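Local coordinates for putative Oleoyl-[acyl-carrier protein] thioesterase (Lactobacillus plantarum, PDB 2OWN) that probably hydrolyses the thioester of oleoyl-acyl-carrier protein, releasing the free fatty acid, as expected of a double-hotdog acyl-ACP thioesterase, at residues Ala9-Glu14 / Thr83-Gly88; His16-Tyr21 / Arg74-Asp79; Ala29-Leu34 / Tyr68-Thr73; Asp47-Thr52 / Ala136-Glu141; Ala96-Trp101 / Ile113-Val118. All blocks are in the same frame, centred on the assembly; numbering follows the deposited sequence.

Contact 1: residues Ala9-Glu14 / Thr83-Gly88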
# COMPACT_ATOMS: atom_id res chain seq x y z
N ALA B 9 4.58 6.22 31.64
CA ALA B 9 3.66 6.38 30.49
C ALA B 9 3.01 5.04 30.10
O ALA B 9 3.67 4.00 30.16
CB ALA B 9 4.36 7.01 29.28
N SER B 10 1.72 5.11 29.72
CA SER B 10 0.92 3.92 29.35
C SER B 10 1.44 3.24 28.08
O SER B 10 1.80 3.93 27.13
CB SER B 10 -0.55 4.30 29.13
OG SER B 10 -1.12 4.91 30.28
N LEU B 11 1.48 1.90 28.11
CA LEU B 11 1.93 1.06 27.00
C LEU B 11 0.70 0.41 26.35
O LEU B 11 -0.01 -0.36 27.02
CB LEU B 11 2.90 -0.02 27.50
CG LEU B 11 3.56 -0.98 26.49
CD1 LEU B 11 4.42 -0.23 25.49
CD2 LEU B 11 4.42 -1.97 27.25
N TYR B 12 0.42 0.77 25.09
CA TYR B 12 -0.69 0.23 24.29
C TYR B 12 -0.08 -0.66 23.22
O TYR B 12 0.83 -0.20 22.51
CB TYR B 12 -1.52 1.34 23.64
CG TYR B 12 -2.67 0.82 22.78
CD1 TYR B 12 -3.90 0.46 23.36
CD2 TYR B 12 -2.51 0.65 21.37
CE1 TYR B 12 -4.98 -0.05 22.56
CE2 TYR B 12 -3.58 0.13 20.57
CZ TYR B 12 -4.81 -0.21 21.17
OH TYR B 12 -5.84 -0.71 20.41
N SER B 13 -0.60 -1.90 23.08
CA SER B 13 -0.12 -2.86 22.06
C SER B 13 -1.25 -3.57 21.30
O SER B 13 -2.37 -3.69 21.80
CB SER B 13 0.85 -3.90 22.63
OG SER B 13 0.22 -4.82 23.50
N GLU B 14 -0.90 -4.03 20.09
CA GLU B 14 -1.80 -4.79 19.22
C GLU B 14 -1.00 -5.70 18.28
O GLU B 14 0.18 -5.41 18.01
CB GLU B 14 -2.71 -3.87 18.39
CG GLU B 14 -2.02 -3.04 17.27
CD GLU B 14 -2.98 -2.10 16.57
OE1 GLU B 14 -3.57 -1.28 17.27
OE2 GLU B 14 -3.10 -2.15 15.34
N THR B 83 3.79 -7.81 16.96
CA THR B 83 3.18 -7.06 18.05
C THR B 83 3.75 -5.63 17.96
O THR B 83 4.98 -5.48 17.96
CB THR B 83 3.48 -7.73 19.40
OG1 THR B 83 2.88 -9.03 19.41
CG2 THR B 83 2.93 -6.93 20.58
N ILE B 84 2.87 -4.63 17.82
CA ILE B 84 3.25 -3.21 17.74
C ILE B 84 2.87 -2.57 19.08
O ILE B 84 1.68 -2.37 19.35
CB ILE B 84 2.60 -2.38 16.57
CG1 ILE B 84 2.77 -3.05 15.20
CG2 ILE B 84 3.17 -0.95 16.54
CD1 ILE B 84 1.82 -4.17 14.91
N ALA B 85 3.88 -2.29 19.92
CA ALA B 85 3.72 -1.63 21.23
C ALA B 85 4.03 -0.15 21.02
O ALA B 85 4.96 0.17 20.27
CB ALA B 85 4.63 -2.24 22.27
N VAL B 86 3.26 0.74 21.66
CA VAL B 86 3.42 2.21 21.55
C VAL B 86 3.26 2.91 22.92
O VAL B 86 2.55 2.40 23.80
CB VAL B 86 2.42 2.78 20.49
CG1 VAL B 86 0.95 2.61 20.94
CG2 VAL B 86 2.72 4.23 20.18
N ARG B 87 3.94 4.06 23.09
CA ARG B 87 3.91 4.86 24.32
C ARG B 87 4.19 6.35 24.08
O ARG B 87 5.19 6.68 23.43
CB ARG B 87 4.93 4.27 25.32
CG ARG B 87 5.03 4.97 26.69
CD ARG B 87 5.87 4.17 27.70
NE ARG B 87 7.30 4.11 27.38
CZ ARG B 87 8.25 3.42 28.04
NH1 ARG B 87 7.95 2.65 29.10
NH2 ARG B 87 9.52 3.47 27.62
N GLY B 88 3.31 7.22 24.60
CA GLY B 88 3.45 8.69 24.54
C GLY B 88 4.27 8.88 25.81
O GLY B 88 3.71 9.15 26.87
O HOH W 1 1.29 6.43 26.41

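Contact 2: residues His16-Tyr21 / Arg74-Asp79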
# COMPACT_ATOMS: atom_id res chain seq x y z
N HIS B 16 -0.50 -7.56 14.49
CA HIS B 16 -0.70 -7.26 13.07
C HIS B 16 -0.06 -8.36 12.21
O HIS B 16 1.12 -8.66 12.37
CB HIS B 16 -0.11 -5.90 12.67
CG HIS B 16 -0.31 -5.57 11.22
ND1 HIS B 16 -1.47 -5.01 10.73
CD2 HIS B 16 0.49 -5.77 10.14
CE1 HIS B 16 -1.37 -4.88 9.42
NE2 HIS B 16 -0.19 -5.32 9.04
N ARG B 17 -0.86 -8.86 11.27
CA ARG B 17 -0.46 -9.87 10.32
C ARG B 17 0.10 -9.09 9.13
O ARG B 17 -0.65 -8.33 8.48
CB ARG B 17 -1.65 -10.78 9.96
CG ARG B 17 -1.44 -11.80 8.88
CD ARG B 17 -1.61 -11.26 7.45
NE ARG B 17 -1.43 -12.34 6.54
CZ ARG B 17 -2.37 -13.17 6.11
NH1 ARG B 17 -3.68 -13.08 6.47
NH2 ARG B 17 -2.00 -14.12 5.27
N ILE B 18 1.37 -9.34 8.80
CA ILE B 18 2.05 -8.70 7.66
C ILE B 18 1.56 -9.43 6.40
O ILE B 18 1.73 -10.65 6.31
CB ILE B 18 3.58 -8.80 7.76
CG1 ILE B 18 4.12 -8.11 9.02
CG2 ILE B 18 4.29 -8.20 6.50
CD1 ILE B 18 3.99 -6.58 9.05
N THR B 19 0.92 -8.69 5.49
CA THR B 19 0.40 -9.24 4.23
C THR B 19 1.45 -9.13 3.13
O THR B 19 2.39 -8.34 3.25
CB THR B 19 -0.89 -8.49 3.77
OG1 THR B 19 -0.59 -7.12 3.49
CG2 THR B 19 -1.97 -8.55 4.86
N TYR B 20 1.27 -9.92 2.06
CA TYR B 20 2.17 -9.92 0.88
C TYR B 20 2.26 -8.49 0.25
O TYR B 20 3.34 -8.06 -0.17
CB TYR B 20 1.74 -10.99 -0.19
CG TYR B 20 0.47 -10.61 -0.93
CD1 TYR B 20 -0.80 -10.93 -0.43
CD2 TYR B 20 0.55 -9.83 -2.13
CE1 TYR B 20 -1.97 -10.51 -1.10
CE2 TYR B 20 -0.60 -9.40 -2.79
CZ TYR B 20 -1.85 -9.75 -2.28
OH TYR B 20 -2.94 -9.34 -2.93
N TYR B 21 1.11 -7.78 0.22
CA TYR B 21 1.00 -6.42 -0.35
C TYR B 21 1.65 -5.32 0.50
O TYR B 21 1.87 -4.23 0.00
CB TYR B 21 -0.44 -6.06 -0.76
CG TYR B 21 -1.50 -6.04 0.31
CD1 TYR B 21 -1.78 -4.85 1.03
CD2 TYR B 21 -2.27 -7.19 0.60
CE1 TYR B 21 -2.82 -4.82 2.02
CE2 TYR B 21 -3.30 -7.18 1.58
CZ TYR B 21 -3.57 -5.99 2.29
OH TYR B 21 -4.57 -5.99 3.21
N ARG B 74 15.62 -6.52 12.36
CA ARG B 74 15.18 -7.16 11.11
C ARG B 74 13.76 -6.70 10.78
O ARG B 74 12.98 -6.47 11.71
CB ARG B 74 15.26 -8.70 11.10
CG ARG B 74 14.24 -9.48 11.92
CD ARG B 74 14.37 -10.94 11.61
NE ARG B 74 13.35 -11.71 12.31
CZ ARG B 74 12.09 -11.92 11.92
NH1 ARG B 74 11.58 -11.37 10.80
NH2 ARG B 74 11.30 -12.66 12.70
N MSE B 75 13.45 -6.58 9.49
CA MSE B 75 12.11 -6.17 9.05
C MSE B 75 11.14 -7.34 9.19
O MSE B 75 11.58 -8.50 9.06
CB MSE B 75 12.10 -5.65 7.61
CG MSE B 75 12.92 -4.39 7.42
SE MSE B 75 12.17 -2.88 8.40
CE MSE B 75 10.77 -2.35 7.18
N PRO B 76 9.86 -7.06 9.54
CA PRO B 76 8.87 -8.14 9.59
C PRO B 76 8.73 -8.87 8.22
O PRO B 76 8.84 -8.23 7.17
CB PRO B 76 7.58 -7.41 9.96
CG PRO B 76 8.02 -6.25 10.71
CD PRO B 76 9.24 -5.80 10.00
N ARG B 77 8.56 -10.19 8.28
CA ARG B 77 8.42 -11.06 7.10
C ARG B 77 6.95 -11.20 6.72
O ARG B 77 6.07 -10.99 7.58
CB ARG B 77 8.98 -12.45 7.42
CG ARG B 77 10.49 -12.50 7.70
CD ARG B 77 10.88 -13.71 8.57
NE ARG B 77 10.37 -15.00 8.10
CZ ARG B 77 10.45 -16.17 8.76
NH1 ARG B 77 11.03 -16.27 9.97
NH2 ARG B 77 9.93 -17.27 8.19
N GLN B 78 6.69 -11.58 5.46
CA GLN B 78 5.32 -11.85 4.95
C GLN B 78 4.70 -12.97 5.80
O GLN B 78 5.37 -13.95 6.11
CB GLN B 78 5.33 -12.29 3.48
CG GLN B 78 3.96 -12.58 2.86
CD GLN B 78 4.05 -13.20 1.47
OE1 GLN B 78 4.98 -12.94 0.73
NE2 GLN B 78 3.09 -14.03 1.13
N ASP B 79 3.43 -12.76 6.19
CA ASP B 79 2.62 -13.67 7.03
C ASP B 79 3.06 -13.81 8.51
O ASP B 79 2.50 -14.65 9.23
CB ASP B 79 2.44 -15.06 6.35
CG ASP B 79 1.84 -14.95 4.95
OD1 ASP B 79 1.18 -13.94 4.65
OD2 ASP B 79 2.05 -15.86 4.13
O HOH W 2 0.12 -12.41 2.77

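Contact 3: residues Ala29-Leu34 / Tyr68-Thr73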
# COMPACT_ATOMS: atom_id res chain seq x y z
N ALA B 29 8.55 -6.72 4.94
CA ALA B 29 7.83 -5.45 5.06
C ALA B 29 8.67 -4.26 4.61
O ALA B 29 9.88 -4.22 4.86
CB ALA B 29 7.36 -5.21 6.51
N THR B 30 8.03 -3.32 3.92
CA THR B 30 8.68 -2.11 3.46
C THR B 30 8.72 -1.10 4.62
O THR B 30 8.02 -1.30 5.63
CB THR B 30 7.90 -1.45 2.31
OG1 THR B 30 6.61 -1.04 2.79
CG2 THR B 30 7.72 -2.42 1.11
N LEU B 31 9.52 -0.04 4.46
CA LEU B 31 9.57 1.07 5.44
C LEU B 31 8.22 1.79 5.54
O LEU B 31 7.86 2.26 6.63
CB LEU B 31 10.69 2.11 5.15
CG LEU B 31 12.09 1.73 5.58
CD1 LEU B 31 13.15 2.67 4.99
CD2 LEU B 31 12.17 1.69 7.11
N THR B 32 7.53 1.91 4.40
CA THR B 32 6.17 2.50 4.30
C THR B 32 5.25 1.71 5.26
O THR B 32 4.63 2.33 6.13
CB THR B 32 5.63 2.48 2.87
OG1 THR B 32 6.59 3.13 2.01
CG2 THR B 32 4.28 3.19 2.76
N THR B 33 5.27 0.37 5.15
CA THR B 33 4.50 -0.53 6.05
C THR B 33 4.89 -0.39 7.53
O THR B 33 4.00 -0.38 8.38
CB THR B 33 4.61 -2.01 5.64
OG1 THR B 33 3.96 -2.16 4.39
CG2 THR B 33 3.96 -2.99 6.69
N LEU B 34 6.20 -0.29 7.81
CA LEU B 34 6.74 -0.16 9.19
C LEU B 34 6.16 1.07 9.88
O LEU B 34 5.65 0.95 11.00
CB LEU B 34 8.27 -0.12 9.22
CG LEU B 34 8.94 -0.25 10.59
CD1 LEU B 34 8.70 -1.64 11.15
CD2 LEU B 34 10.42 0.03 10.50
N TYR B 68 11.83 11.26 13.00
CA TYR B 68 11.84 9.80 13.24
C TYR B 68 13.29 9.28 13.29
O TYR B 68 14.12 9.72 12.50
CB TYR B 68 11.13 8.92 12.19
CG TYR B 68 9.63 8.87 12.20
CD1 TYR B 68 8.94 8.25 13.27
CD2 TYR B 68 8.88 9.29 11.08
CE1 TYR B 68 7.51 8.14 13.27
CE2 TYR B 68 7.45 9.19 11.06
CZ TYR B 68 6.77 8.61 12.16
OH TYR B 68 5.39 8.52 12.16
N ALA B 69 13.56 8.38 14.23
CA ALA B 69 14.83 7.65 14.38
C ALA B 69 14.36 6.19 14.50
O ALA B 69 13.61 5.89 15.42
CB ALA B 69 15.60 8.08 15.60
N ILE B 70 14.77 5.33 13.57
CA ILE B 70 14.35 3.91 13.50
C ILE B 70 15.58 3.01 13.61
O ILE B 70 16.50 3.19 12.83
CB ILE B 70 13.60 3.60 12.17
CG1 ILE B 70 12.50 4.64 11.86
CG2 ILE B 70 13.03 2.17 12.18
CD1 ILE B 70 11.81 4.43 10.53
N ASP B 71 15.58 2.10 14.59
CA ASP B 71 16.64 1.11 14.84
C ASP B 71 16.04 -0.21 14.38
O ASP B 71 15.12 -0.69 15.03
CB ASP B 71 17.02 1.10 16.33
CG ASP B 71 18.14 0.10 16.69
OD1 ASP B 71 18.79 -0.50 15.81
OD2 ASP B 71 18.39 -0.07 17.90
N ILE B 72 16.55 -0.78 13.28
CA ILE B 72 16.03 -2.03 12.70
C ILE B 72 16.96 -3.24 12.93
O ILE B 72 18.09 -3.24 12.44
CB ILE B 72 15.74 -1.86 11.16
CG1 ILE B 72 14.77 -0.69 10.92
CG2 ILE B 72 15.18 -3.16 10.55
CD1 ILE B 72 14.50 -0.40 9.48
N THR B 73 16.48 -4.24 13.70
CA THR B 73 17.18 -5.52 13.95
C THR B 73 16.91 -6.36 12.69
O THR B 73 17.83 -6.90 12.08
CB THR B 73 16.71 -6.20 15.25
OG1 THR B 73 17.00 -5.35 16.36
CG2 THR B 73 17.40 -7.55 15.46

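Contact 4: residues Asp47-Thr52 / Ala136-Glu141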
# COMPACT_ATOMS: atom_id res chain seq x y z
N ASP B 47 -7.58 6.62 20.00
CA ASP B 47 -9.05 6.37 19.88
C ASP B 47 -9.62 5.73 21.16
O ASP B 47 -10.69 6.16 21.62
CB ASP B 47 -9.43 5.49 18.66
CG ASP B 47 -9.21 6.17 17.30
OD1 ASP B 47 -9.12 7.42 17.19
OD2 ASP B 47 -9.16 5.43 16.30
N ALA B 48 -8.92 4.73 21.71
CA ALA B 48 -9.32 4.03 22.97
C ALA B 48 -9.43 4.97 24.18
O ALA B 48 -10.33 4.79 25.01
CB ALA B 48 -8.37 2.87 23.29
N LEU B 49 -8.53 5.96 24.26
CA LEU B 49 -8.52 7.00 25.33
C LEU B 49 -9.49 8.19 25.08
O LEU B 49 -9.60 9.06 25.95
CB LEU B 49 -7.09 7.56 25.51
CG LEU B 49 -6.01 6.58 25.95
CD1 LEU B 49 -4.60 7.17 25.77
CD2 LEU B 49 -6.24 6.12 27.39
N GLY B 50 -10.17 8.22 23.92
CA GLY B 50 -11.09 9.30 23.53
C GLY B 50 -10.48 10.36 22.61
O GLY B 50 -11.23 11.14 22.04
N LEU B 51 -9.14 10.38 22.44
CA LEU B 51 -8.41 11.35 21.60
C LEU B 51 -8.47 11.01 20.08
O LEU B 51 -7.46 10.70 19.45
CB LEU B 51 -6.94 11.48 22.08
CG LEU B 51 -6.69 11.91 23.53
CD1 LEU B 51 -5.23 11.71 23.90
CD2 LEU B 51 -7.13 13.35 23.74
N THR B 52 -9.68 11.10 19.51
CA THR B 52 -9.90 10.84 18.08
C THR B 52 -9.43 12.03 17.23
O THR B 52 -9.13 13.11 17.77
CB THR B 52 -11.39 10.54 17.76
OG1 THR B 52 -12.20 11.67 18.14
CG2 THR B 52 -11.87 9.31 18.51
N ALA B 136 -2.40 14.36 28.39
CA ALA B 136 -2.70 13.74 29.72
C ALA B 136 -3.19 12.28 29.71
O ALA B 136 -2.67 11.48 30.51
CB ALA B 136 -3.68 14.61 30.55
N PRO B 137 -4.19 11.91 28.84
CA PRO B 137 -4.67 10.50 28.72
C PRO B 137 -3.57 9.45 28.42
O PRO B 137 -3.73 8.30 28.81
CB PRO B 137 -5.70 10.58 27.58
CG PRO B 137 -6.20 11.94 27.64
CD PRO B 137 -5.00 12.79 27.97
N TYR B 138 -2.48 9.85 27.74
CA TYR B 138 -1.33 8.96 27.47
C TYR B 138 -0.44 8.75 28.72
O TYR B 138 0.40 7.84 28.70
CB TYR B 138 -0.43 9.48 26.33
CG TYR B 138 -1.13 9.82 25.03
CD1 TYR B 138 -1.89 8.85 24.33
CD2 TYR B 138 -0.99 11.11 24.45
CE1 TYR B 138 -2.55 9.19 23.09
CE2 TYR B 138 -1.62 11.45 23.22
CZ TYR B 138 -2.39 10.48 22.54
OH TYR B 138 -2.99 10.84 21.36
N GLN B 139 -0.59 9.60 29.75
CA GLN B 139 0.17 9.59 31.02
C GLN B 139 1.66 9.95 30.75
O GLN B 139 2.57 9.44 31.41
CB GLN B 139 -0.03 8.28 31.81
CG GLN B 139 -1.51 7.98 32.13
CD GLN B 139 -1.74 6.73 32.98
OE1 GLN B 139 -0.81 6.06 33.42
NE2 GLN B 139 -3.01 6.42 33.22
N SER B 140 1.88 10.91 29.84
CA SER B 140 3.21 11.37 29.42
C SER B 140 3.83 12.28 30.49
O SER B 140 3.10 13.13 31.04
CB SER B 140 3.12 12.17 28.11
OG SER B 140 2.44 11.47 27.09
N GLU B 141 5.13 12.11 30.80
CA GLU B 141 5.80 12.94 31.82
C GLU B 141 6.17 14.31 31.23
O GLU B 141 6.55 14.40 30.06
CB GLU B 141 7.02 12.28 32.48
CG GLU B 141 8.25 11.96 31.61
CD GLU B 141 9.49 11.53 32.42
OE1 GLU B 141 9.42 11.31 33.66
OE2 GLU B 141 10.57 11.43 31.81

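Contact 5: residues Ala96-Trp101 / Ile113-Val118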
# COMPACT_ATOMS: atom_id res chain seq x y z
N ALA B 96 6.54 16.79 21.62
CA ALA B 96 6.06 15.54 22.25
C ALA B 96 6.95 14.38 21.79
O ALA B 96 7.18 14.24 20.59
CB ALA B 96 4.62 15.28 21.85
N TYR B 97 7.44 13.56 22.73
CA TYR B 97 8.32 12.40 22.48
C TYR B 97 7.50 11.10 22.51
O TYR B 97 6.97 10.75 23.57
CB TYR B 97 9.46 12.39 23.52
CG TYR B 97 10.45 11.24 23.39
CD1 TYR B 97 11.29 11.14 22.25
CD2 TYR B 97 10.59 10.28 24.42
CE1 TYR B 97 12.23 10.07 22.12
CE2 TYR B 97 11.54 9.21 24.31
CZ TYR B 97 12.35 9.11 23.16
OH TYR B 97 13.26 8.08 23.05
N ARG B 98 7.42 10.41 21.36
CA ARG B 98 6.66 9.15 21.20
C ARG B 98 7.55 7.99 20.74
O ARG B 98 8.27 8.12 19.73
CB ARG B 98 5.50 9.39 20.24
CG ARG B 98 4.59 8.17 19.94
CD ARG B 98 3.29 8.59 19.25
NE ARG B 98 2.38 9.18 20.24
CZ ARG B 98 1.41 8.54 20.92
NH1 ARG B 98 1.12 7.24 20.75
NH2 ARG B 98 0.69 9.24 21.80
N GLU B 99 7.47 6.87 21.47
CA GLU B 99 8.23 5.63 21.21
C GLU B 99 7.32 4.50 20.69
O GLU B 99 6.14 4.43 21.07
CB GLU B 99 8.94 5.17 22.47
CG GLU B 99 10.09 6.06 22.89
CD GLU B 99 10.69 5.58 24.17
OE1 GLU B 99 10.21 5.96 25.26
OE2 GLU B 99 11.72 4.89 24.11
N PHE B 100 7.90 3.64 19.84
CA PHE B 100 7.21 2.46 19.25
C PHE B 100 8.16 1.26 19.24
O PHE B 100 9.36 1.44 18.98
CB PHE B 100 6.78 2.65 17.78
CG PHE B 100 6.09 3.95 17.46
CD1 PHE B 100 6.84 5.13 17.33
CD2 PHE B 100 4.71 3.98 17.15
CE1 PHE B 100 6.22 6.36 16.99
CE2 PHE B 100 4.08 5.22 16.79
CZ PHE B 100 4.84 6.41 16.71
N TRP B 101 7.62 0.05 19.49
CA TRP B 101 8.38 -1.21 19.46
C TRP B 101 7.63 -2.22 18.61
O TRP B 101 6.46 -2.49 18.89
CB TRP B 101 8.55 -1.82 20.84
CG TRP B 101 9.31 -1.00 21.78
CD1 TRP B 101 10.63 -1.12 22.09
CD2 TRP B 101 8.81 0.09 22.55
NE1 TRP B 101 10.99 -0.17 23.02
CE2 TRP B 101 9.89 0.59 23.32
CE3 TRP B 101 7.54 0.71 22.66
CZ2 TRP B 101 9.76 1.69 24.20
CZ3 TRP B 101 7.39 1.81 23.56
CH2 TRP B 101 8.50 2.29 24.31
N ILE B 113 11.38 2.49 17.18
CA ILE B 113 11.17 3.82 16.61
C ILE B 113 11.00 4.86 17.70
O ILE B 113 10.25 4.63 18.66
CB ILE B 113 9.93 3.87 15.67
CG1 ILE B 113 9.99 2.78 14.58
CG2 ILE B 113 9.76 5.27 15.04
CD1 ILE B 113 8.79 2.75 13.63
N THR B 114 11.75 5.96 17.58
CA THR B 114 11.64 7.15 18.45
C THR B 114 11.18 8.27 17.51
O THR B 114 11.49 8.23 16.30
CB THR B 114 12.94 7.51 19.21
OG1 THR B 114 13.99 7.85 18.31
CG2 THR B 114 13.38 6.36 20.10
N SER B 115 10.44 9.24 18.04
CA SER B 115 9.92 10.37 17.24
C SER B 115 9.58 11.63 18.02
O SER B 115 9.37 11.56 19.23
CB SER B 115 8.65 9.90 16.52
OG SER B 115 7.69 9.46 17.46
N ILE B 116 9.50 12.74 17.29
CA ILE B 116 9.15 14.08 17.80
C ILE B 116 7.91 14.57 17.02
O ILE B 116 7.87 14.45 15.78
CB ILE B 116 10.32 15.09 17.69
CG1 ILE B 116 11.56 14.60 18.45
CG2 ILE B 116 9.92 16.48 18.22
CD1 ILE B 116 11.40 14.45 19.96
N TRP B 117 6.92 15.10 17.75
CA TRP B 117 5.66 15.63 17.21
C TRP B 117 5.38 17.04 17.74
O TRP B 117 5.71 17.33 18.90
CB TRP B 117 4.50 14.72 17.62
CG TRP B 117 4.56 13.31 17.12
CD1 TRP B 117 5.31 12.28 17.62
CD2 TRP B 117 3.77 12.74 16.06
NE1 TRP B 117 5.07 11.13 16.92
CE2 TRP B 117 4.13 11.36 15.97
CE3 TRP B 117 2.80 13.26 15.17
CZ2 TRP B 117 3.56 10.49 15.01
CZ3 TRP B 117 2.21 12.38 14.21
CH2 TRP B 117 2.60 11.00 14.14
N VAL B 118 4.76 17.89 16.91
CA VAL B 118 4.38 19.29 17.24
C VAL B 118 2.91 19.57 16.87
O VAL B 118 2.39 18.95 15.93
CB VAL B 118 5.31 20.31 16.54
CG1 VAL B 118 6.74 20.16 17.04
CG2 VAL B 118 5.26 20.19 15.01

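Contact 1: residues Ala9-Glu14 / Thr83-Gly88
Y12 and V86, each using both its backbone N-H and its carbonyl, form a hydrogen-bonded antiparallel pair that joins strand 12-17 to strand 81-91 in the curved sheet of the N-terminal hotdog domain. The Y12 N to V86 O bond is 3.0 Å with 164° at the hydrogen, and the return bond from V86 N to Y12 O is 2.7 Å. Two residues on, E14 and I84 repeat the arrangement: I84 N reaches E14 O at 2.8 Å, whereas the bond from E14 N to I84 O is longer, its donor above the carbonyl plane. Between them, S13 and A85 form the non-hydrogen-bonded pair, S13 CA lying 3.3 Å from I84 O in a CA-H...O contact. Before Y12, toward the N-terminus, the ladder opens and a water takes over: it donates to S10 O and accepts from G88 N at 2.8 Å. L11 CD1 lies 3.8 Å from A85 CB, V86 CG1 meets the Y12 ring at its edge, and the R87 alkyl chain runs along A9, R87 CG 3.4 Å from A9 CB. Helix 31-48 packs on Y12 and V86 through Q45. Segment 9-14 is thus held mainly by main-chain polarity, water replacing direct pairing where the strands diverge.

Contact 2: residues His16-Tyr21 / Arg74-Asp79
I18 carries the apolar part of this junction, where the end of strand 12-17 in the N-terminal hotdog domain meets the loop joining strands 61-72 and 81-91. Its CB lies 3.3 Å from R77 O, and CG2 stays near the same carbonyl. With CG1 beside the backbone N (chi1 -60°), the other branch is directed to P76: CG1 comes within 3.7 Å of P76 CB, and CD1 continues along that carbon at 3.8 Å. The two side chains meet at a slant, and I37 of helix 31-48 also touches I18. The backbone of I18 is gripped as well, for D79 N donates to I18 O over 2.7 Å. Next to it, the Q78 amide packs on Y20 CB. Y20 OH itself bonds to the D36 carbonyl of the second subunit. At the outer side R17 and D79 run side by side, forming a salt bridge; R17 also has a stronger partner, D44 of the second subunit, so the charge pair sits at the dimer interface. R17 NH2 donates to D79 OD1 over 3.2 Å at 167°, in the guanidinium plane but from above the carboxylate, and a water that accepts from Y20 N donates to the same OD1 at 2.6 Å.

Contact 3: residues Ala29-Leu34 / Tyr68-Thr73
L34 and I70 slide past one another in opposite directions, and the meeting is made by one methyl from each: L34 CD2 lies 3.8 Å from I70 CG2. The leucine reaches across because its CG stands opposite the backbone N (chi1 -169°), a torsion that carries the branch out from the helix toward the strand. Its neighbour one turn earlier approaches differently. L31 is set at a slant to I72, and its CD2 comes to 3.9 Å from I72 CD1. The second-nearest approaches cross these two pairs: L34 CD2 is 4.2 Å from I72 CD1, while L31 CD2 is 4.4 Å from I70 CD1. Each leucine therefore touches both isoleucines through its CD2 alone, and the four side chains interlock by methyl groups with no polar atom taking part. The isoleucines share nearly the same rotamer, and both CB atoms point at the helix, as expected of residues two apart on one face of a strand. The backbones stay well separated, the nearest CA atoms, those of L34 and I70, being 9.6 Å apart.

The helix start is fixed locally. T30 is the N-cap, and its OG1 accepts from T33 N at 3.1 Å in a nearly straight bond of 168°. L31 is further enclosed by L202 and V205 of strand 200-209 and by F185 and V189 of helix 184-191, while M75 covers L34. All four touching residues are buried. A long helix laid by its aliphatic side chains on the face of a curved antiparallel sheet is the hallmark of the hotdog fold.

Contact 4: residues Asp47-Thr52 / Ala136-Glu141
Apolar contacts account for most of the meeting of L49 and L51 with P137 and Y138. L49 CB lies 3.9 Å from P137 CB, and its CD1 comes to 3.5 Å from Y138 CD1, at an oblique approach to the ring. L51 crosses the proline at about a right angle, with CD1 3.9 Å from P137 CG. One CH-pi contact adds to this packing: L51 CD1 sits over a face of the Y138 ring, 3.8 Å from its centroid and 28° off the normal, displaced toward the hydroxyl-bearing rim. With CG beside its backbone N (chi1 -58°), L51 sends this methyl to the ring.

The leucines flank G50, whose positive phi (97°) ends helix 31-48 in a Schellman motif, so the contact ties the exit of the central hotdog helix to the loop before strand 141-142. Were Y138 replaced by an alanine, L51 CD1 would lose its aromatic partner and a gap would probably open beside L49.

Two polar bonds are local to their segments: G50 N donates to D47 O, and Q139 N to A136 O at 2.9 Å. Y138 OH hydrogen-bonds to S46 OG on helix 31-48, tying the loop to it, and the ring's cation-pi partner, R98, is on strand 95-103.

Contact 5: residues Ala96-Trp101 / Ile113-Val118
F100 overlaps I113 at its ring rim: F100 CD1 lies 3.7 Å from I113 CG2, while I113 O and S115 OG sit at the ring edge, near its plane. The same two residues form a hydrogen-bonded antiparallel pair, with F100 N to I113 O at 2.8 Å and I113 N to F100 O at 2.9 Å. At the other end, A96 and W117 pair likewise, both donors lying in the carbonyl plane of their acceptors.

Between these pairs S115 supplies a side-chain bond. Placed between its backbone N and carbonyl carbon (chi1 59°), S115 OG donates to R98 O over 2.7 Å and accepts from W117 NE1 at 3.2 Å, while R98 N donates to S115 O. With an alanine here, the hydroxyl that R98 O and W117 NE1 share is gone, and the indole is likely to be freer to turn. That indole crosses R98 obliquely, its NE1 being 3.8 Å from R98 CB.

On the face of Y97 and T114, Y97 OH meets T114 CG2 at 3.4 Å, and I116 CD1 touches the edge of the tyrosine ring. Helix 31-48 packs on the F100 face through A38 and S42. This hairpin of strands 95-103 and 109-121 belongs to the hotdog sheet that wraps the helix. Its chemistry implies that the serine hydroxyl joins main-chain pairing to indole placement, supplementing a backbone ladder that is firm at both ends.

Overall arrangement
All five contacts lie in the N-terminal acyl-ACP thioesterase domain, and four involve its curved sheet. Contact 1 joins strand 12-17 to 81-91 and contact 5 pairs 95-103 with 109-121; strands 81-91 and 95-103 are neighbours, so the two centres are about 11 Å apart. Contact 3 lies about 13 Å from contact 5, strand 61-72 adjoining 109-121. Contacts 3 and 4 use opposite ends of helix 31-48, with centres about 24 Å apart, so the helix is anchored at both. Along the chain, contact 3 nests within contact 2 and contact 2 within contact 1; contact 4 crosses all three, and contact 5 nests within it. Contacts 2 and 3 both touch the second subunit, contact 2 the more extensively.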